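Local structure of CMP/dCMP-type deaminase domain-containing protein (Aspergillus oryzae RIB40, 7DRY) at residues A[100-106]-A[141-147]; A[131-135]-A[164-168]. The protein is a zinc-dependent deaminase of the CDA fold that probably deaminates a pyrimidine intermediate in riboflavin biosynthesis. All blocks are in the same frame, centred on the assembly; numbering follows the deposited sequence. Where two conformers were deposited one is given.

Interaction 1. Residues A[100-106]-A[141-147]; sequences EPCGKRL and VGGSEGC. With ZN (zinc ion), chain B; SO4 (sulfate ion), chain C.
In the zinc-binding P-C-x9-C signature of the CDA fold, the loop 100-106 is held against the first turn of helix 145-152, with E100 gripping C147. The E100 chain is fully extended, its CG anti to the backbone N (chi1 175°), and this delivers the carboxylate to the helix start. There OE2 accepts the C147 N-H at 3.1 Å through its anti lone pair. The other oxygen, OE1, lies 3.0 Å from G143 O, an approach of two acceptors rather than a hydrogen bond. Next along, P101 O, buried and without a conventional partner, receives the G146 CA-H almost head-on, CA to O 3.6 Å and 168° at the hydrogen. Water 1 bridges the backbones, taking the G103 N-H at 3.1 Å and, weakly, that of G146. At the outer end the L106 and V141 side chains slide past each other, L106 CG 4.0 Å from V141 CG1. C102 turns from the contact and binds zinc through SG at 2.2 Å, with H61 and C112. R105 also faces away; its NE meets sulfate O3 in the guanidinium plane at 2.9 Å, and L106 N holds O4. The C147 N-H and the positive helix start would favour a charged E100 carboxylate, while G143 O beside OE1 would raise the cost of that charge; which effect prevails the geometry alone does not settle.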
loop_
_atom_site.group_PDB
_atom_site.type_symbol
_atom_site.label_atom_id
_atom_site.label_comp_id
_atom_site.label_asym_id
_atom_site.label_seq_id
_atom_site.Cartn_x
_atom_site.Cartn_y
_atom_site.Cartn_z
ATOM N N GLU A 100 5.298 2.415 -3.900
ATOM C CA GLU A 100 6.090 1.834 -2.825
ATOM C C GLU A 100 5.637 2.402 -1.476
ATOM O O GLU A 100 5.473 3.619 -1.353
ATOM C CB GLU A 100 7.560 2.207 -3.049
ATOM C CG GLU A 100 8.500 1.785 -1.938
ATOM C CD GLU A 100 9.879 2.395 -2.096
ATOM O OE1 GLU A 100 10.086 3.147 -3.068
ATOM O OE2 GLU A 100 10.754 2.138 -1.245
ATOM N N PRO A 101 5.427 1.565 -0.460
ATOM C CA PRO A 101 5.065 2.104 0.863
ATOM C C PRO A 101 6.149 3.012 1.427
ATOM O O PRO A 101 7.343 2.715 1.344
ATOM C CB PRO A 101 4.884 0.848 1.728
ATOM C CG PRO A 101 5.489 -0.275 0.941
ATOM C CD PRO A 101 5.382 0.095 -0.498
ATOM N N CYS A 102 5.719 4.121 2.015
ATOM C CA CYS A 102 6.671 5.110 2.491
ATOM C C CYS A 102 7.367 4.653 3.770
ATOM O O CYS A 102 6.793 3.950 4.614
ATOM C CB CYS A 102 6.000 6.471 2.710
ATOM S SG CYS A 102 4.688 6.539 3.998
ATOM N N GLY A 103 8.622 5.069 3.899
ATOM C CA GLY A 103 9.378 4.808 5.107
ATOM C C GLY A 103 9.678 6.070 5.884
ATOM O O GLY A 103 10.253 6.023 6.976
ATOM N N LYS A 104 9.288 7.209 5.313
ATOM C CA LYS A 104 9.461 8.524 5.904
ATOM C C LYS A 104 8.318 9.386 5.393
ATOM O O LYS A 104 7.890 9.235 4.245
ATOM C CB LYS A 104 10.805 9.134 5.483
ATOM C CG LYS A 104 11.121 10.464 6.137
ATOM C CD LYS A 104 12.623 10.674 6.272
ATOM C CE LYS A 104 12.959 12.141 6.486
ATOM N NZ LYS A 104 13.352 12.807 5.213
ATOM N N ARG A 105 7.810 10.271 6.247
ATOM C CA ARG A 105 6.736 11.177 5.865
ATOM C C ARG A 105 7.108 12.600 6.246
ATOM O O ARG A 105 7.851 12.826 7.203
ATOM C CB ARG A 105 5.399 10.779 6.515
ATOM C CG ARG A 105 4.814 9.513 5.926
ATOM C CD ARG A 105 3.436 9.180 6.499
ATOM N NE ARG A 105 2.471 10.242 6.232
ATOM C CZ ARG A 105 1.163 10.134 6.429
ATOM N NH1 ARG A 105 0.372 11.169 6.162
ATOM N NH2 ARG A 105 0.644 9.005 6.898
ATOM N N LEU A 106 6.587 13.561 5.476
ATOM C CA LEU A 106 6.845 14.966 5.776
ATOM C C LEU A 106 6.113 15.401 7.035
ATOM O O LEU A 106 6.643 16.182 7.833
ATOM C CB LEU A 106 6.441 15.840 4.591
ATOM C CG LEU A 106 7.484 15.853 3.479
ATOM C CD1 LEU A 106 6.989 16.620 2.268
ATOM C CD2 LEU A 106 8.759 16.455 4.016
ATOM N N VAL A 141 9.284 12.856 -0.496
ATOM C CA VAL A 141 10.648 12.542 -0.075
ATOM C C VAL A 141 11.343 11.659 -1.106
ATOM O O VAL A 141 12.552 11.782 -1.333
ATOM C CB VAL A 141 10.689 11.956 1.354
ATOM C CG1 VAL A 141 9.933 12.859 2.331
ATOM C CG2 VAL A 141 10.211 10.504 1.410
ATOM N N GLY A 142 10.592 10.781 -1.770
ATOM C CA GLY A 142 11.171 9.892 -2.759
ATOM C C GLY A 142 12.102 8.869 -2.128
ATOM O O GLY A 142 12.261 8.784 -0.911
ATOM N N GLY A 143 12.718 8.068 -2.987
ATOM C CA GLY A 143 13.734 7.130 -2.555
ATOM C C GLY A 143 13.226 5.713 -2.363
ATOM O O GLY A 143 12.148 5.322 -2.815
ATOM N N SER A 144 14.047 4.929 -1.659
ATOM C CA SER A 144 13.828 3.497 -1.500
ATOM C C SER A 144 13.860 3.054 -0.042
ATOM O O SER A 144 13.957 1.848 0.223
ATOM C CB SER A 144 14.881 2.718 -2.299
ATOM O OG SER A 144 14.874 1.341 -1.967
ATOM N N GLU A 145 13.786 3.990 0.907
ATOM C CA GLU A 145 13.942 3.631 2.312
ATOM C C GLU A 145 12.860 2.652 2.765
ATOM O O GLU A 145 13.123 1.780 3.602
ATOM C CB GLU A 145 13.952 4.897 3.170
ATOM C CG GLU A 145 14.227 4.655 4.638
ATOM C CD GLU A 145 14.033 5.894 5.497
ATOM O OE1 GLU A 145 14.199 5.787 6.730
ATOM O OE2 GLU A 145 13.718 6.971 4.943
ATOM N N GLY A 146 11.651 2.757 2.209
ATOM C CA GLY A 146 10.601 1.817 2.572
ATOM C C GLY A 146 10.983 0.382 2.263
ATOM O O GLY A 146 10.832 -0.512 3.099
ATOM N N CYS A 147 11.511 0.153 1.062
ATOM C CA CYS A 147 11.907 -1.188 0.653
ATOM C C CYS A 147 13.014 -1.734 1.548
ATOM O O CYS A 147 12.993 -2.911 1.931
ATOM C CB CYS A 147 12.369 -1.133 -0.800
ATOM S SG CYS A 147 10.994 -1.099 -1.943
HETATM ZN ZN ZN B . 2.694 6.016 3.178
HETATM S S SO4 C . 3.106 13.341 4.066
HETATM O O1 SO4 C . 2.298 12.378 3.302
HETATM O O2 SO4 C . 2.523 14.664 3.867
HETATM O O3 SO4 C . 3.059 13.004 5.476
HETATM O O4 SO4 C . 4.454 13.240 3.534
HETATM O O HOH W 1 10.355 5.788 1.453
HETATM O O HOH W 2 3.035 5.848 0.678
#

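Interaction 2. Residues A[131-135]-A[164-168]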
loop_
_atom_site.group_PDB
_atom_site.type_symbol
_atom_site.label_atom_id
_atom_site.label_comp_id
_atom_site.label_asym_id
_atom_site.label_seq_id
_atom_site.Cartn_x
_atom_site.Cartn_y
_atom_site.Cartn_z
ATOM N N TYR A 131 3.270 -5.985 -2.997
ATOM C CA TYR A 131 3.463 -5.778 -4.426
ATOM C C TYR A 131 3.120 -4.330 -4.739
ATOM O O TYR A 131 2.109 -3.822 -4.259
ATOM C CB TYR A 131 2.501 -6.647 -5.233
ATOM C CG TYR A 131 2.800 -8.127 -5.222
ATOM C CD1 TYR A 131 2.242 -8.953 -4.264
ATOM C CD2 TYR A 131 3.625 -8.698 -6.178
ATOM C CE1 TYR A 131 2.505 -10.320 -4.249
ATOM C CE2 TYR A 131 3.885 -10.074 -6.177
ATOM C CZ TYR A 131 3.322 -10.866 -5.203
ATOM O OH TYR A 131 3.573 -12.224 -5.168
ATOM N N PHE A 132 3.954 -3.664 -5.544
ATOM C CA PHE A 132 3.662 -2.290 -5.945
ATOM C C PHE A 132 4.114 -2.060 -7.383
ATOM O O PHE A 132 4.861 -2.861 -7.950
ATOM C CB PHE A 132 4.249 -1.264 -4.962
ATOM C CG PHE A 132 5.711 -1.446 -4.689
ATOM C CD1 PHE A 132 6.647 -0.829 -5.494
ATOM C CD2 PHE A 132 6.154 -2.212 -3.619
ATOM C CE1 PHE A 132 8.001 -0.974 -5.252
ATOM C CE2 PHE A 132 7.507 -2.360 -3.372
ATOM C CZ PHE A 132 8.428 -1.741 -4.190
ATOM N N GLY A 133 3.662 -0.944 -7.967
ATOM C CA GLY A 133 3.843 -0.699 -9.388
ATOM C C GLY A 133 4.894 0.324 -9.768
ATOM O O GLY A 133 5.318 0.383 -10.931
ATOM N N VAL A 134 5.336 1.130 -8.803
ATOM C CA VAL A 134 6.372 2.138 -9.020
ATOM C C VAL A 134 7.264 2.170 -7.787
ATOM O O VAL A 134 6.767 2.257 -6.660
ATOM C CB VAL A 134 5.782 3.541 -9.279
ATOM C CG1 VAL A 134 6.892 4.584 -9.365
ATOM C CG2 VAL A 134 4.945 3.560 -10.547
ATOM N N LYS A 135 8.581 2.115 -7.998
ATOM C CA LYS A 135 9.541 2.129 -6.895
ATOM C C LYS A 135 9.842 3.562 -6.452
ATOM O O LYS A 135 10.981 4.018 -6.407
ATOM C CB LYS A 135 10.802 1.355 -7.261
ATOM C CG LYS A 135 11.501 0.766 -6.038
ATOM C CD LYS A 135 12.750 -0.023 -6.398
ATOM C CE LYS A 135 13.427 -0.544 -5.140
ATOM N NZ LYS A 135 14.722 -1.223 -5.425
ATOM N N GLU A 164 3.536 1.996 -14.768
ATOM C CA GLU A 164 4.207 3.074 -14.048
ATOM C C GLU A 164 3.621 4.438 -14.396
ATOM O O GLU A 164 3.328 5.247 -13.504
ATOM C CB GLU A 164 5.710 3.057 -14.339
ATOM C CG GLU A 164 6.441 1.793 -13.914
ATOM C CD GLU A 164 6.371 0.692 -14.951
ATOM O OE1 GLU A 164 5.746 0.896 -16.012
ATOM O OE2 GLU A 164 6.968 -0.376 -14.715
ATOM N N ARG A 165 3.453 4.721 -15.688
ATOM C CA ARG A 165 3.003 6.051 -16.076
ATOM C C ARG A 165 1.611 6.340 -15.531
ATOM O O ARG A 165 1.371 7.410 -14.962
ATOM C CB ARG A 165 3.059 6.241 -17.589
ATOM C CG ARG A 165 2.556 7.614 -17.978
ATOM C CD ARG A 165 2.865 8.017 -19.396
ATOM N NE ARG A 165 2.282 9.332 -19.629
ATOM C CZ ARG A 165 2.074 9.867 -20.822
ATOM N NH1 ARG A 165 2.423 9.206 -21.923
ATOM N NH2 ARG A 165 1.519 11.069 -20.908
ATOM N N GLU A 166 0.683 5.385 -15.676
ATOM C CA GLU A 166 -0.680 5.600 -15.201
ATOM C C GLU A 166 -0.730 5.757 -13.690
ATOM O O GLU A 166 -1.492 6.581 -13.171
ATOM C CB GLU A 166 -1.578 4.442 -15.634
ATOM C CG GLU A 166 -1.858 4.438 -17.122
ATOM C CD GLU A 166 -2.478 3.138 -17.577
ATOM O OE1 GLU A 166 -3.720 3.019 -17.511
ATOM O OE2 GLU A 166 -1.714 2.233 -17.980
ATOM N N ILE A 167 0.063 4.962 -12.968
ATOM C CA ILE A 167 0.110 5.087 -11.513
ATOM C C ILE A 167 0.552 6.487 -11.107
ATOM O O ILE A 167 -0.040 7.106 -10.217
ATOM C CB ILE A 167 1.016 3.998 -10.922
ATOM C CG1 ILE A 167 0.294 2.653 -10.979
ATOM C CG2 ILE A 167 1.433 4.345 -9.487
ATOM C CD1 ILE A 167 1.204 1.468 -10.668
ATOM N N LEU A 168 1.575 7.019 -11.779
ATOM C CA LEU A 168 2.085 8.345 -11.437
ATOM C C LEU A 168 1.115 9.441 -11.854
ATOM O O LEU A 168 0.898 10.396 -11.099
ATOM C CB LEU A 168 3.452 8.562 -12.087
ATOM C CG LEU A 168 4.563 7.696 -11.498
ATOM C CD1 LEU A 168 5.778 7.694 -12.398
ATOM C CD2 LEU A 168 4.925 8.187 -10.101
#
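V134 has CG1 anti to its own backbone N (chi1 175°) and CG2 anti to the carbonyl carbon, a setting that presents both methyls to the first turn of helix 164-171. V134 was modelled in two conformers, and its contacts may differ in the other. Here CG2 lies over the helix backbone at E164, 3.6 Å from E164 CA, and touches I167 CG2 at 3.8 Å. The V134 and I167 side chains run past one another in opposite directions. CG1 leans toward the next residue of the helix and reaches L168 CD2 more loosely, at 4.2 Å. One methyl thus covers the surface between E164 and I167, while the other extends the apolar patch to L168. I167 stretches its other branch inward, chi2 169°, and sets CD1 against G133 CA at 3.6 Å; with no side chain on G133, the methyl can lie directly on the backbone. E164 instead folds at chi2 (85°), resting its CG 3.5 Å from G133 O while its OE2 turns back to take the G162 N-H. No hydrogen bond crosses between the segments, so the join is one of van der Waals packing. It sits where the chain turns a corner after strand 127-132: the helix lies against this corner and against T98 and M99 beyond strand 91-97 through I167, while L168 and E164 also pack on helix 178-187.

Overall arrangement
From the N terminus the chain passes helix 5-16, strands 29-36 and 46-52 and helix 62-73 before strand 91-97 leads into 100-106. It then supplies C112 and helix 112-117 and returns along strand 127-132 to the corner 131-135. Interaction 1 closes the loop from 100-106 to 141-147. Interaction 2 opens inside that loop and closes beyond it, after strand 156-159, at helix 164-171, so the two cross. They also touch: E100 N lies 3.1 Å from V134 O, a probable hydrogen bond, and C147 SG lies 3.5 Å from F132 CZ, at the rim of the ring. Interaction 1 joins the zinc loop to helix 145-152, interaction 2 the corner to helix 164-171.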